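Local coordinates for protein L-serine ammonia-lyase (Rhizomucor miehei CAU432, PDB 5C3U) that belongs to the pyridoxal-phosphate-dependent enzyme family and carries pyridoxal-5'-phosphate in a pocket between its two alpha/beta domains, at residues Q72-S77 with V131-L136; A96-P101 with S117-Y122; A174-V179 with P201-E206; N211-S216 with H251-F256. One frame throughout, in Å; residues are numbered along the deposited sequence. Where two conformers were deposited one is given.

In the fold
Contacts 1 and 2 belong to the parallel four-stranded sheet, contacts 3 and 4 to the mixed six-stranded one, and the two pairs are about 29 to 32 Å apart between centres. Contact 1 is buried helix-on-strand packing through small apolar groups. Contact 2 joins strand 95-100 to the outermost strand 118-121, so it is only partly buried. Its strand 95-100 also bonds to the 72-75 strand of contact 1. Contact 3 is likewise a parallel strand pair, but almost wholly buried and ending at PLP. Contact 4 lies nearer the surface, where a helix leans on strand 253-258, neighbour of 202-207. Backbone bonds dominate contacts 2 and 3; apolar touching dominates 1 and 4.

Contact 1: Q72-S77 with V131-L136; sequences QFVCGS and VHARKL
A133 lays its methyl on one face of the peptide group that joins C75 to G76, with CB almost straight above G76 N at 3.5 Å. The edge of the same peptide is engaged differently: G76 N donates to the hydroxyl of Y143, so the amide has an apolar neighbour over its face and a polar one at its N-H. Small residues make this approach possible. G76 has no side chain to hold the helix off, and alanine is short enough for the helix backbone to come near, the two CA atoms being 5.2 Å apart. V74 supplies the second touch. Its CG1 stands anti to the backbone N (chi1 179°), which sends this branch across to the end of the helix and the turn after it, where it lies 3.3 Å from A133 O and 4.4 Å from L136 CB. A133 O is not left bare by this methyl, because L136 N bonds to it at 2.9 Å. At the start of the strand, a water bridges the amide oxygen of Q72 and L136 O, the second of these bonds being weak. Beyond the strand the chain turns, and S77 N points almost straight at C75 SG, 3.6 Å away at an N-H...S angle of 169°. Valine, alanine and glycine thus suit a buried seam that must be thin. Helix 126-134 covering a parallel sheet, with strand 72-75 running on towards helix 79-92 and the PLP-binding N80, is the layered alpha/beta arrangement of the smaller domain in fold-type II PLP enzymes.

Contact 2: A96-P101 with S117-Y122; sequences AIIVVP and SHLILY
Five backbone hydrogen bonds stitch A96-P101 to S117-Y122 in parallel register. H118 N donates to A96 O, and I98 N then reaches H118 O at 2.8 Å. I120 N goes to I98 O, V100 N to I120 O, and Y122 N closes the ladder on V100 O, also at 2.8 Å. Between these rungs CA-H groups lean on the same carbonyls, as V99 CA does on I120 O.

Outside the ladder the side chains divide by face. On the face of I97 and V99, the CD1 end of I120 lies alongside I97 CG2 at 3.9 Å, the two chains pointing the same way, while V99 CG1 rests against Y122 CB at 3.9 Å. On the face of I98 and V100, L119 turns its CD1 branch back over the neighbouring strand. That methyl approaches V100 at about a right angle and also meets I98 CG2 at 4.1 Å. With chi1 at -54°, V100 turns both methyls towards L119, CG1 and CG2 each lying 3.9 Å from its CD1.

A second shell holds these groups. Helix 79-92 backs I98 and V100, helix 126-134 backs V99, and S117 OG is tied to S86. On its other edge, strand 95-100 bonds to strand 72-75 through I97 and V99. Beta-branched residues suit such extended chains. Main-chain hydrogen bonds therefore hold the strands together, and the apolar branches fit the two faces, with no charged pair between the strands.

Contact 3: A174-V179 with P201-E206; sequences AIICPV and PVIAVE. With PLP (pyridoxal-5'-phosphate), chain B.
A174-V179 and P201-E206 run as neighbouring parallel strands, their axes 4.6 Å apart at closest and crossing at -20°, the usual twist. The bonds alternate: I175 N to P201 O, I203 N to I175 O, C177 N to I203 O, V205 N to C177 O, and V179 N to V205 O at 2.8 Å. Because the N-H groups of I175, C177 and V179 serve this side, P178 can lack one without breaking the ladder.

On the face of C177 and A204, V202 CG1 meets C177 CB at 3.8 Å, and V179 CG2 lies 3.6 Å from the methyl of A204. V179 reaches it with that branch anti to its carbonyl carbon. On the other face, I203 CD1 stretches back to A174 CB at 3.7 Å. E206 CG packs against V179 O at 3.3 Å; that buried oxygen has no polar partner in the model, while the E206 carboxylate accepts from F213 N and Q214 N. At the strand's end P178 CB comes within 3.8 Å of PLP C6, at the ring's rim, and G180, G181 and G182 next in the chain bond to PLP through their N-H groups.

Helix 183-194, the connection of this beta-alpha-beta unit, packs on I175, C177 and V202; helix 280-290 covers I176 and I203; strands 306-311 and 253-258 flank the pair.

Contact 4: N211-S216 with H251-F256; sequences NAFQAS and HPVVPF
F213 presents the edge of its ring to V253: CG1 lies near the ring plane, 3.9 Å from both CE2 and CZ. P255 approaches the same corner from another direction, its side chain at about a right angle to that of F213, with CG 3.9 Å from CE2. The phenyl group reaches both because CG is anti to the backbone N (chi1 -180°), carrying the ring off the helix towards the strand. One residue on, Q214 sets its backbone against proline, CA to P255 CB being 4.0 Å. Its own chain then runs out extended, and its amide oxygen accepts N211 ND2 at 3.0 Å, almost straight (175°) and in the plane of the N211 amide.

Proline suits strand 253-258, the outermost of its sheet: V254 and F256 bond to strand 202-207, whereas P255 has no N-H to offer outward. F213 also touches A204 and V179 further in. The helix axis stands 8.0 Å from the strand's, at 118°.

Contact between helix and strand is thus made by apolar groups, the F213 ring, V253 CG1 and the P255 ring, while polar side chains of N211-S216 bond within their own segment, N211 to Q214 and S216 OG to A212 O.

Contact 1: Q72-S77 with V131-L136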
# COMPACT_ATOMS: atom_id res chain seq x y z
N GLN A 72 11.10 -17.14 -14.16
CA GLN A 72 9.66 -16.89 -14.19
C GLN A 72 9.35 -16.18 -12.90
O GLN A 72 9.79 -16.63 -11.84
CB GLN A 72 8.86 -18.19 -14.25
CG GLN A 72 9.15 -19.08 -15.45
CD GLN A 72 10.26 -20.08 -15.19
OE1 GLN A 72 10.33 -20.65 -14.10
NE2 GLN A 72 11.13 -20.28 -16.17
N PHE A 73 8.61 -15.07 -12.97
CA PHE A 73 8.10 -14.51 -11.71
C PHE A 73 6.79 -15.21 -11.40
O PHE A 73 6.00 -15.45 -12.29
CB PHE A 73 7.85 -13.00 -11.82
CG PHE A 73 9.10 -12.16 -11.82
CD1 PHE A 73 9.95 -12.14 -10.71
CD2 PHE A 73 9.39 -11.33 -12.88
CE1 PHE A 73 11.09 -11.34 -10.70
CE2 PHE A 73 10.53 -10.52 -12.87
CZ PHE A 73 11.38 -10.54 -11.78
N VAL A 74 6.55 -15.54 -10.14
CA VAL A 74 5.31 -16.21 -9.74
C VAL A 74 4.70 -15.36 -8.64
O VAL A 74 5.40 -14.95 -7.70
CB VAL A 74 5.59 -17.65 -9.22
CG1 VAL A 74 4.30 -18.33 -8.78
CG2 VAL A 74 6.31 -18.47 -10.30
N CYS A 75 3.40 -15.08 -8.73
CA CYS A 75 2.77 -14.26 -7.71
C CYS A 75 1.28 -14.52 -7.59
O CYS A 75 0.58 -14.59 -8.60
CB CYS A 75 3.02 -12.77 -8.00
SG CYS A 75 2.59 -11.69 -6.62
N GLY A 76 0.83 -14.67 -6.35
CA GLY A 76 -0.61 -14.68 -6.02
C GLY A 76 -0.94 -13.76 -4.83
O GLY A 76 -2.04 -13.86 -4.26
N SER A 77 -0.03 -12.84 -4.51
CA SER A 77 -0.01 -12.12 -3.21
C SER A 77 -0.73 -10.77 -3.23
O SER A 77 -0.15 -9.74 -2.80
CB SER A 77 1.42 -11.90 -2.73
OG SER A 77 1.99 -13.11 -2.27
N VAL A 131 -1.38 -19.19 -1.61
CA VAL A 131 -1.02 -20.55 -1.21
C VAL A 131 -0.82 -21.40 -2.45
O VAL A 131 0.18 -22.11 -2.57
CB VAL A 131 -2.03 -21.17 -0.21
CG1 VAL A 131 -1.93 -22.70 -0.19
CG2 VAL A 131 -1.81 -20.60 1.19
N HIS A 132 -1.75 -21.28 -3.40
CA HIS A 132 -1.66 -21.98 -4.67
C HIS A 132 -0.48 -21.53 -5.50
O HIS A 132 0.30 -22.37 -5.97
CB HIS A 132 -2.94 -21.79 -5.46
CG HIS A 132 -3.05 -22.69 -6.65
ND1 HIS A 132 -3.17 -24.03 -6.54
CD2 HIS A 132 -3.04 -22.41 -8.01
CE1 HIS A 132 -3.24 -24.58 -7.77
NE2 HIS A 132 -3.17 -23.59 -8.67
N ALA A 133 -0.32 -20.22 -5.67
CA ALA A 133 0.84 -19.69 -6.41
C ALA A 133 2.17 -20.22 -5.88
O ALA A 133 3.06 -20.55 -6.65
CB ALA A 133 0.83 -18.16 -6.43
N ARG A 134 2.30 -20.31 -4.56
CA ARG A 134 3.55 -20.78 -3.98
C ARG A 134 3.94 -22.18 -4.42
O ARG A 134 5.14 -22.46 -4.57
CB ARG A 134 3.55 -20.66 -2.46
CG ARG A 134 3.72 -19.22 -2.00
CD ARG A 134 3.83 -19.12 -0.48
NE ARG A 134 3.97 -17.71 -0.08
CZ ARG A 134 5.12 -17.04 -0.09
NH1 ARG A 134 5.15 -15.76 0.27
NH2 ARG A 134 6.23 -17.64 -0.49
N LYS A 135 2.95 -23.03 -4.67
CA LYS A 135 3.18 -24.40 -5.14
C LYS A 135 3.53 -24.48 -6.64
O LYS A 135 3.77 -25.58 -7.16
CB LYS A 135 1.96 -25.30 -4.89
CG LYS A 135 1.16 -25.06 -3.63
CD LYS A 135 1.74 -25.74 -2.41
CE LYS A 135 0.65 -25.96 -1.37
NZ LYS A 135 1.22 -26.01 0.01
N LEU A 136 3.54 -23.35 -7.34
CA LEU A 136 3.82 -23.34 -8.79
C LEU A 136 5.24 -22.94 -9.13
O LEU A 136 5.61 -22.85 -10.31
CB LEU A 136 2.86 -22.39 -9.51
CG LEU A 136 1.37 -22.64 -9.32
CD1 LEU A 136 0.57 -21.74 -10.25
CD2 LEU A 136 1.05 -24.11 -9.59
O HOH W 1 8.17 -21.29 -11.87

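Contact 2: A96-P101 with S117-Y122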
# COMPACT_ATOMS: atom_id res chain seq x y z
N ALA A 96 5.83 -14.37 -16.53
CA ALA A 96 5.15 -14.23 -15.23
C ALA A 96 3.99 -15.22 -15.16
O ALA A 96 3.25 -15.41 -16.15
CB ALA A 96 4.67 -12.81 -15.00
N ILE A 97 3.89 -15.88 -14.02
CA ILE A 97 2.79 -16.78 -13.72
C ILE A 97 2.01 -16.12 -12.57
O ILE A 97 2.53 -15.96 -11.46
CB ILE A 97 3.30 -18.19 -13.29
CG1 ILE A 97 4.13 -18.84 -14.41
CG2 ILE A 97 2.15 -19.08 -12.83
CD1 ILE A 97 5.26 -19.71 -13.91
N ILE A 98 0.76 -15.78 -12.84
CA ILE A 98 -0.02 -15.00 -11.90
C ILE A 98 -1.29 -15.76 -11.48
O ILE A 98 -2.03 -16.22 -12.33
CB ILE A 98 -0.41 -13.63 -12.52
CG1 ILE A 98 0.84 -12.79 -12.84
CG2 ILE A 98 -1.38 -12.88 -11.61
CD1 ILE A 98 1.77 -12.54 -11.66
N VAL A 99 -1.51 -15.90 -10.17
CA VAL A 99 -2.76 -16.52 -9.68
C VAL A 99 -3.65 -15.45 -9.02
O VAL A 99 -3.19 -14.67 -8.15
CB VAL A 99 -2.47 -17.67 -8.68
CG1 VAL A 99 -3.76 -18.37 -8.25
CG2 VAL A 99 -1.53 -18.69 -9.31
N VAL A 100 -4.93 -15.46 -9.37
CA VAL A 100 -5.88 -14.54 -8.73
C VAL A 100 -7.11 -15.37 -8.29
O VAL A 100 -7.32 -16.46 -8.84
CB VAL A 100 -6.28 -13.39 -9.67
CG1 VAL A 100 -5.04 -12.64 -10.20
CG2 VAL A 100 -7.13 -13.90 -10.82
N PRO A 101 -7.87 -14.90 -7.27
CA PRO A 101 -9.02 -15.66 -6.78
C PRO A 101 -10.05 -15.84 -7.87
O PRO A 101 -10.11 -15.03 -8.81
CB PRO A 101 -9.60 -14.78 -5.66
CG PRO A 101 -8.45 -13.96 -5.19
CD PRO A 101 -7.58 -13.74 -6.40
N SER A 117 1.13 -12.09 -19.30
CA SER A 117 1.31 -13.03 -18.20
C SER A 117 0.44 -14.25 -18.38
O SER A 117 -0.58 -14.19 -19.06
CB SER A 117 0.93 -12.38 -16.87
OG SER A 117 1.67 -11.21 -16.63
N HIS A 118 0.84 -15.35 -17.76
CA HIS A 118 -0.02 -16.53 -17.67
C HIS A 118 -0.89 -16.46 -16.46
O HIS A 118 -0.41 -16.50 -15.33
CB HIS A 118 0.83 -17.79 -17.75
CG HIS A 118 1.70 -17.83 -18.98
ND1 HIS A 118 3.01 -17.51 -18.95
CD2 HIS A 118 1.38 -18.08 -20.31
CE1 HIS A 118 3.51 -17.59 -20.20
NE2 HIS A 118 2.51 -17.94 -21.04
N LEU A 119 -2.19 -16.32 -16.70
CA LEU A 119 -3.15 -16.10 -15.63
C LEU A 119 -3.86 -17.38 -15.24
O LEU A 119 -4.40 -18.08 -16.09
CB LEU A 119 -4.16 -15.03 -16.04
CG LEU A 119 -5.27 -14.67 -15.05
CD1 LEU A 119 -4.65 -14.10 -13.77
CD2 LEU A 119 -6.21 -13.67 -15.70
N ILE A 120 -3.86 -17.68 -13.94
CA ILE A 120 -4.60 -18.81 -13.38
C ILE A 120 -5.64 -18.28 -12.39
O ILE A 120 -5.31 -17.44 -11.54
CB ILE A 120 -3.63 -19.78 -12.68
CG1 ILE A 120 -2.66 -20.36 -13.72
CG2 ILE A 120 -4.37 -20.88 -11.91
CD1 ILE A 120 -1.35 -20.87 -13.18
N LEU A 121 -6.87 -18.77 -12.49
CA LEU A 121 -7.93 -18.38 -11.56
C LEU A 121 -8.12 -19.47 -10.52
O LEU A 121 -8.49 -20.60 -10.85
CB LEU A 121 -9.23 -18.07 -12.31
CG LEU A 121 -9.42 -16.62 -12.77
CD1 LEU A 121 -8.57 -16.31 -14.00
CD2 LEU A 121 -10.89 -16.33 -13.06
N TYR A 122 -7.85 -19.14 -9.26
CA TYR A 122 -7.88 -20.16 -8.22
C TYR A 122 -8.02 -19.56 -6.83
O TYR A 122 -7.26 -18.65 -6.48
CB TYR A 122 -6.60 -21.01 -8.26
CG TYR A 122 -6.70 -22.28 -7.46
CD1 TYR A 122 -7.07 -23.48 -8.07
CD2 TYR A 122 -6.45 -22.29 -6.09
CE1 TYR A 122 -7.18 -24.65 -7.34
CE2 TYR A 122 -6.57 -23.45 -5.34
CZ TYR A 122 -6.93 -24.63 -5.98
OH TYR A 122 -7.06 -25.81 -5.26

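Contact 3: A174-V179 with P201-E206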
# COMPACT_ATOMS: atom_id res chain seq x y z
N ALA A 174 3.40 14.82 10.43
CA ALA A 174 3.10 13.38 10.40
C ALA A 174 3.00 12.90 8.96
O ALA A 174 2.73 13.68 8.04
CB ALA A 174 1.79 13.09 11.11
N ILE A 175 3.24 11.60 8.80
CA ILE A 175 2.99 10.88 7.55
C ILE A 175 2.00 9.78 7.88
O ILE A 175 2.23 9.02 8.80
CB ILE A 175 4.29 10.30 6.96
CG1 ILE A 175 5.23 11.45 6.59
CG2 ILE A 175 3.98 9.44 5.73
CD1 ILE A 175 6.62 11.01 6.16
N ILE A 176 0.88 9.74 7.15
CA ILE A 176 -0.16 8.75 7.39
C ILE A 176 -0.01 7.65 6.36
O ILE A 176 -0.04 7.92 5.15
CB ILE A 176 -1.58 9.35 7.30
CG1 ILE A 176 -1.70 10.59 8.19
CG2 ILE A 176 -2.63 8.28 7.63
CD1 ILE A 176 -3.05 11.29 8.09
N CYS A 177 0.15 6.41 6.84
CA CYS A 177 0.61 5.30 6.01
C CYS A 177 -0.29 4.06 6.27
O CYS A 177 -0.32 3.54 7.38
CB CYS A 177 2.07 4.99 6.31
SG CYS A 177 2.78 3.59 5.41
N PRO A 178 -1.00 3.60 5.24
CA PRO A 178 -1.79 2.36 5.39
C PRO A 178 -0.86 1.16 5.64
O PRO A 178 0.24 1.13 5.06
CB PRO A 178 -2.50 2.19 4.03
CG PRO A 178 -1.93 3.23 3.15
CD PRO A 178 -1.00 4.14 3.87
N VAL A 179 -1.28 0.22 6.50
CA VAL A 179 -0.48 -1.00 6.79
C VAL A 179 -1.24 -2.29 6.49
O VAL A 179 -2.34 -2.51 7.02
CB VAL A 179 0.05 -1.01 8.27
CG1 VAL A 179 0.84 -2.29 8.55
CG2 VAL A 179 0.92 0.20 8.51
N PRO A 201 6.63 11.47 13.07
CA PRO A 201 5.73 10.36 13.42
C PRO A 201 5.11 9.76 12.17
O PRO A 201 4.80 10.49 11.23
CB PRO A 201 4.61 11.01 14.24
CG PRO A 201 5.06 12.41 14.52
CD PRO A 201 6.09 12.77 13.49
N VAL A 202 4.97 8.44 12.16
CA VAL A 202 4.22 7.77 11.11
C VAL A 202 2.96 7.24 11.77
O VAL A 202 3.03 6.55 12.79
CB VAL A 202 5.02 6.62 10.44
CG1 VAL A 202 4.18 5.94 9.38
CG2 VAL A 202 6.33 7.14 9.85
N ILE A 203 1.80 7.62 11.23
CA ILE A 203 0.57 7.06 11.71
C ILE A 203 0.28 5.87 10.81
O ILE A 203 0.07 6.02 9.59
CB ILE A 203 -0.55 8.13 11.73
CG1 ILE A 203 -0.10 9.25 12.67
CG2 ILE A 203 -1.86 7.52 12.22
CD1 ILE A 203 -0.62 10.61 12.28
N ALA A 204 0.31 4.69 11.43
CA ALA A 204 0.18 3.42 10.73
C ALA A 204 -1.27 2.99 10.80
O ALA A 204 -1.73 2.56 11.84
CB ALA A 204 1.08 2.36 11.37
N VAL A 205 -2.00 3.06 9.68
CA VAL A 205 -3.44 2.86 9.72
C VAL A 205 -3.86 1.49 9.16
O VAL A 205 -3.39 1.07 8.12
CB VAL A 205 -4.21 4.01 9.01
CG1 VAL A 205 -3.69 4.24 7.60
CG2 VAL A 205 -5.71 3.73 9.00
N GLU A 206 -4.77 0.83 9.87
CA GLU A 206 -5.35 -0.45 9.47
C GLU A 206 -6.86 -0.31 9.65
O GLU A 206 -7.34 0.70 10.16
CB GLU A 206 -4.82 -1.58 10.39
CG GLU A 206 -3.38 -2.01 10.13
CD GLU A 206 -2.87 -3.04 11.14
OE1 GLU A 206 -2.91 -2.75 12.37
OE2 GLU A 206 -2.42 -4.13 10.71
N1 PLP B . -2.44 0.28 0.00
C2 PLP B . -2.43 -0.33 -1.20
C2A PLP B . -3.39 0.05 -2.30
C3 PLP B . -1.47 -1.41 -1.44
O3 PLP B . -1.43 -2.04 -2.65
C4 PLP B . -0.53 -1.73 -0.34
C4A PLP B . 0.48 -2.78 -0.53
C5 PLP B . -0.64 -1.00 0.95
C6 PLP B . -1.62 -0.00 1.04
C5A PLP B . 0.28 -1.29 2.14
O4P PLP B . 0.79 -2.61 2.00
P PLP B . 1.94 -3.33 2.89
O1P PLP B . 3.26 -3.00 2.29
O2P PLP B . 1.77 -2.91 4.36
O3P PLP B . 1.52 -4.74 2.68

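Contact 4: N211-S216 with H251-F256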
# COMPACT_ATOMS: atom_id res chain seq x y z
N ASN A 211 -6.13 -6.17 11.86
CA ASN A 211 -5.28 -5.20 12.52
C ASN A 211 -4.01 -5.81 13.12
O ASN A 211 -3.61 -5.49 14.25
CB ASN A 211 -6.11 -4.43 13.58
CG ASN A 211 -6.40 -5.25 14.83
OD1 ASN A 211 -6.59 -6.47 14.77
ND2 ASN A 211 -6.46 -4.57 15.97
N ALA A 212 -3.35 -6.70 12.35
CA ALA A 212 -2.20 -7.45 12.90
C ALA A 212 -1.07 -6.55 13.40
O ALA A 212 -0.45 -6.85 14.43
CB ALA A 212 -1.67 -8.46 11.88
N PHE A 213 -0.81 -5.44 12.71
CA PHE A 213 0.24 -4.54 13.18
C PHE A 213 -0.07 -3.95 14.55
O PHE A 213 0.76 -4.04 15.47
CB PHE A 213 0.53 -3.40 12.20
CG PHE A 213 1.63 -2.48 12.68
CD1 PHE A 213 2.94 -2.93 12.78
CD2 PHE A 213 1.34 -1.18 13.08
CE1 PHE A 213 3.96 -2.10 13.24
CE2 PHE A 213 2.35 -0.34 13.54
CZ PHE A 213 3.67 -0.79 13.61
N GLN A 214 -1.28 -3.40 14.67
CA GLN A 214 -1.73 -2.79 15.91
C GLN A 214 -1.72 -3.81 17.04
O GLN A 214 -1.24 -3.49 18.14
CB GLN A 214 -3.15 -2.23 15.72
CG GLN A 214 -3.75 -1.60 16.97
CD GLN A 214 -5.11 -0.98 16.69
OE1 GLN A 214 -6.00 -1.64 16.16
NE2 GLN A 214 -5.26 0.28 17.03
N ALA A 215 -2.26 -5.02 16.77
CA ALA A 215 -2.28 -6.11 17.76
C ALA A 215 -0.88 -6.56 18.15
O ALA A 215 -0.62 -6.84 19.33
CB ALA A 215 -3.08 -7.31 17.25
N SER A 216 0.03 -6.61 17.18
CA SER A 216 1.41 -7.03 17.42
C SER A 216 2.17 -6.04 18.30
O SER A 216 2.94 -6.46 19.20
CB SER A 216 2.13 -7.28 16.09
OG SER A 216 1.53 -8.38 15.44
N HIS A 251 11.44 4.09 16.31
CA HIS A 251 10.95 5.26 15.58
C HIS A 251 9.56 5.54 16.08
O HIS A 251 8.85 4.60 16.45
CB HIS A 251 10.96 4.99 14.07
CG HIS A 251 10.52 6.18 13.24
ND1 HIS A 251 11.40 7.06 12.69
CD2 HIS A 251 9.24 6.64 12.91
CE1 HIS A 251 10.72 8.03 12.05
NE2 HIS A 251 9.40 7.77 12.19
N PRO A 252 9.16 6.82 16.12
CA PRO A 252 7.79 7.15 16.56
C PRO A 252 6.73 6.67 15.58
O PRO A 252 6.61 7.21 14.47
CB PRO A 252 7.80 8.69 16.63
CG PRO A 252 8.94 9.12 15.78
CD PRO A 252 9.97 8.03 15.92
N VAL A 253 6.00 5.64 15.97
CA VAL A 253 4.94 5.10 15.12
C VAL A 253 3.67 5.03 15.95
O VAL A 253 3.69 4.56 17.10
CB VAL A 253 5.28 3.70 14.55
CG1 VAL A 253 4.09 3.11 13.79
CG2 VAL A 253 6.50 3.77 13.63
N VAL A 254 2.56 5.52 15.38
CA VAL A 254 1.27 5.46 16.07
C VAL A 254 0.36 4.49 15.31
O VAL A 254 -0.07 4.83 14.20
CB VAL A 254 0.61 6.86 16.15
CG1 VAL A 254 -0.75 6.79 16.84
CG2 VAL A 254 1.52 7.86 16.85
N PRO A 255 0.11 3.28 15.86
CA PRO A 255 -0.83 2.39 15.20
C PRO A 255 -2.25 2.90 15.44
O PRO A 255 -2.59 3.32 16.56
CB PRO A 255 -0.62 1.05 15.93
CG PRO A 255 0.63 1.21 16.74
CD PRO A 255 0.66 2.67 17.08
N PHE A 256 -3.05 2.93 14.39
CA PHE A 256 -4.42 3.38 14.51
C PHE A 256 -5.32 2.52 13.62
O PHE A 256 -4.90 2.06 12.56
CB PHE A 256 -4.52 4.86 14.13
CG PHE A 256 -5.75 5.53 14.66
CD1 PHE A 256 -5.81 5.98 15.98
CD2 PHE A 256 -6.85 5.72 13.84
CE1 PHE A 256 -6.95 6.61 16.47
CE2 PHE A 256 -8.00 6.35 14.32
CZ PHE A 256 -8.05 6.78 15.63